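PDB 5EDL: putative HMP/thiamine permease protein YkoE from Bacillus subtilis, which binds thiamine as the substrate-specific S component of an energy-coupling factor transporter and probably carries it or related hydroxymethylpyrimidine compounds across the membrane. Local coordinates for residues A54-R59 and V165-A170. Sequence-based numbering, arbitrary orientation.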
loop_
_atom_site.group_PDB
_atom_site.type_symbol
_atom_site.label_atom_id
_atom_site.label_comp_id
_atom_site.label_asym_id
_atom_site.label_seq_id
_atom_site.Cartn_x
_atom_site.Cartn_y
_atom_site.Cartn_z
ATOM N N ALA A 54 -0.931 -1.628 6.772
ATOM C CA ALA A 54 -1.883 -1.277 7.822
ATOM C C ALA A 54 -3.034 -2.275 7.897
ATOM O O ALA A 54 -3.425 -2.660 8.987
ATOM C CB ALA A 54 -2.424 0.130 7.620
ATOM N N ALA A 55 -3.570 -2.683 6.745
ATOM C CA ALA A 55 -4.706 -3.606 6.730
ATOM C C ALA A 55 -4.291 -4.988 7.234
ATOM O O ALA A 55 -4.959 -5.581 8.075
ATOM C CB ALA A 55 -5.305 -3.713 5.330
ATOM N N TYR A 56 -3.189 -5.493 6.694
ATOM C CA TYR A 56 -2.700 -6.820 7.054
ATOM C C TYR A 56 -2.312 -6.884 8.545
ATOM O O TYR A 56 -2.554 -7.890 9.214
ATOM C CB TYR A 56 -1.526 -7.187 6.138
ATOM C CG TYR A 56 -0.866 -8.534 6.362
ATOM C CD1 TYR A 56 -1.530 -9.724 6.097
ATOM C CD2 TYR A 56 0.443 -8.602 6.796
ATOM C CE1 TYR A 56 -0.906 -10.955 6.295
ATOM C CE2 TYR A 56 1.077 -9.811 6.988
ATOM C CZ TYR A 56 0.403 -10.983 6.747
ATOM O OH TYR A 56 1.069 -12.156 6.939
ATOM N N MET A 57 -1.763 -5.795 9.075
ATOM C CA MET A 57 -1.375 -5.753 10.486
ATOM C C MET A 57 -2.573 -5.630 11.414
ATOM O O MET A 57 -2.657 -6.336 12.407
ATOM C CB MET A 57 -0.426 -4.587 10.776
ATOM C CG MET A 57 1.002 -4.752 10.276
ATOM S SD MET A 57 2.004 -3.342 10.841
ATOM C CE MET A 57 0.973 -2.776 12.207
ATOM N N ILE A 58 -3.486 -4.718 11.087
ATOM C CA ILE A 58 -4.518 -4.305 12.029
ATOM C C ILE A 58 -5.837 -5.033 11.787
ATOM O O ILE A 58 -6.530 -5.401 12.732
ATOM C CB ILE A 58 -4.735 -2.779 11.961
ATOM C CG1 ILE A 58 -3.462 -2.063 12.420
ATOM C CG2 ILE A 58 -5.951 -2.373 12.785
ATOM C CD1 ILE A 58 -3.475 -0.563 12.198
ATOM N N ARG A 59 -6.159 -5.234 10.511
ATOM C CA ARG A 59 -7.269 -6.081 10.087
ATOM C C ARG A 59 -8.624 -5.542 10.545
ATOM O O ARG A 59 -9.493 -6.297 10.956
ATOM C CB ARG A 59 -7.048 -7.522 10.585
ATOM C CG ARG A 59 -5.733 -8.108 10.059
ATOM C CD ARG A 59 -5.561 -9.613 10.274
ATOM N NE ARG A 59 -4.338 -10.049 9.603
ATOM C CZ ARG A 59 -3.889 -11.293 9.553
ATOM N NH1 ARG A 59 -4.545 -12.272 10.158
ATOM N NH2 ARG A 59 -2.765 -11.554 8.902
ATOM N N VAL A 165 7.243 -7.116 4.585
ATOM C CA VAL A 165 7.609 -6.115 5.570
ATOM C C VAL A 165 6.854 -6.333 6.895
ATOM O O VAL A 165 7.444 -6.310 7.975
ATOM C CB VAL A 165 7.322 -4.699 5.044
ATOM C CG1 VAL A 165 7.510 -3.669 6.161
ATOM C CG2 VAL A 165 8.213 -4.395 3.822
ATOM N N SER A 166 5.545 -6.541 6.786
ATOM C CA SER A 166 4.672 -6.717 7.946
ATOM C C SER A 166 5.079 -7.933 8.764
ATOM O O SER A 166 5.192 -7.853 9.989
ATOM C CB SER A 166 3.213 -6.855 7.503
ATOM O OG SER A 166 2.781 -5.694 6.809
ATOM N N ASP A 167 5.308 -9.047 8.069
ATOM C CA ASP A 167 5.744 -10.289 8.702
ATOM C C ASP A 167 7.067 -10.087 9.439
ATOM O O ASP A 167 7.229 -10.545 10.583
ATOM C CB ASP A 167 5.887 -11.416 7.664
ATOM C CG ASP A 167 4.542 -11.948 7.174
ATOM O OD1 ASP A 167 3.514 -11.633 7.805
ATOM O OD2 ASP A 167 4.518 -12.694 6.166
ATOM N N SER A 168 8.005 -9.406 8.778
ATOM C CA SER A 168 9.301 -9.098 9.381
ATOM C C SER A 168 9.136 -8.311 10.675
ATOM O O SER A 168 9.780 -8.604 11.667
ATOM C CB SER A 168 10.188 -8.312 8.408
ATOM O OG SER A 168 10.529 -9.098 7.283
ATOM N N LEU A 169 8.262 -7.312 10.657
ATOM C CA LEU A 169 7.959 -6.552 11.867
ATOM C C LEU A 169 7.339 -7.450 12.943
ATOM O O LEU A 169 7.736 -7.397 14.106
ATOM C CB LEU A 169 7.023 -5.384 11.553
ATOM C CG LEU A 169 7.674 -4.178 10.860
ATOM C CD1 LEU A 169 6.622 -3.250 10.249
ATOM C CD2 LEU A 169 8.567 -3.414 11.845
ATOM N N ALA A 170 6.367 -8.271 12.545
ATOM C CA ALA A 170 5.716 -9.195 13.479
ATOM C C ALA A 170 6.725 -10.066 14.219
ATOM O O ALA A 170 6.570 -10.314 15.407
ATOM C CB ALA A 170 4.714 -10.066 12.757
#
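Tyr56 presents one edge of its ring to two consecutive residues of the facing helix, Ser166 and Asp167. The tight part is the inner one: Ser166 CB lies in the ring plane, 3.4 Å from Tyr56 CD2, and Met57 CG lies beside it, 4.0 Å from Ser166 OG. That hydroxyl is bonded to the carbonyl of Gly162, one turn back, so it meets the tyrosine and methionine as a satisfied group. Tyr56 extends past Ser166 because its chi1 of 179° sets the ring opposite the backbone nitrogen, and this brings its phenol to the carboxylate of Asp167. There Tyr56 OH donates a 2.6 Å hydrogen bond to Asp167 OD1, on the syn lone pair, with ring and carboxylate planes 58° apart. A phenylalanine here would probably keep the packing on Ser166 but leave Asp167 OD1 without this donor. Toward Asp167 the contact is more open, the residue partly exposed though held by the bond; its other oxygen, OD2, forms a salt bridge with Lys163, which likely steadies the negative charge. The Arg59 side chain turns back so that NE donates to the carbonyl oxygen of Tyr56, 2.8 Å between Arg59 NE and Tyr56 O, and Arg59 NH2 pairs with Glu183. The contact thus joins the C-terminal ends of helices 49-58 and 140-170, whose local axes cross at -37° and approach to 10.1 Å. Leu180 of helix 179-192 packs against both Tyr56 and Ser166, while Ile9 of helix 4-35 touches Met57.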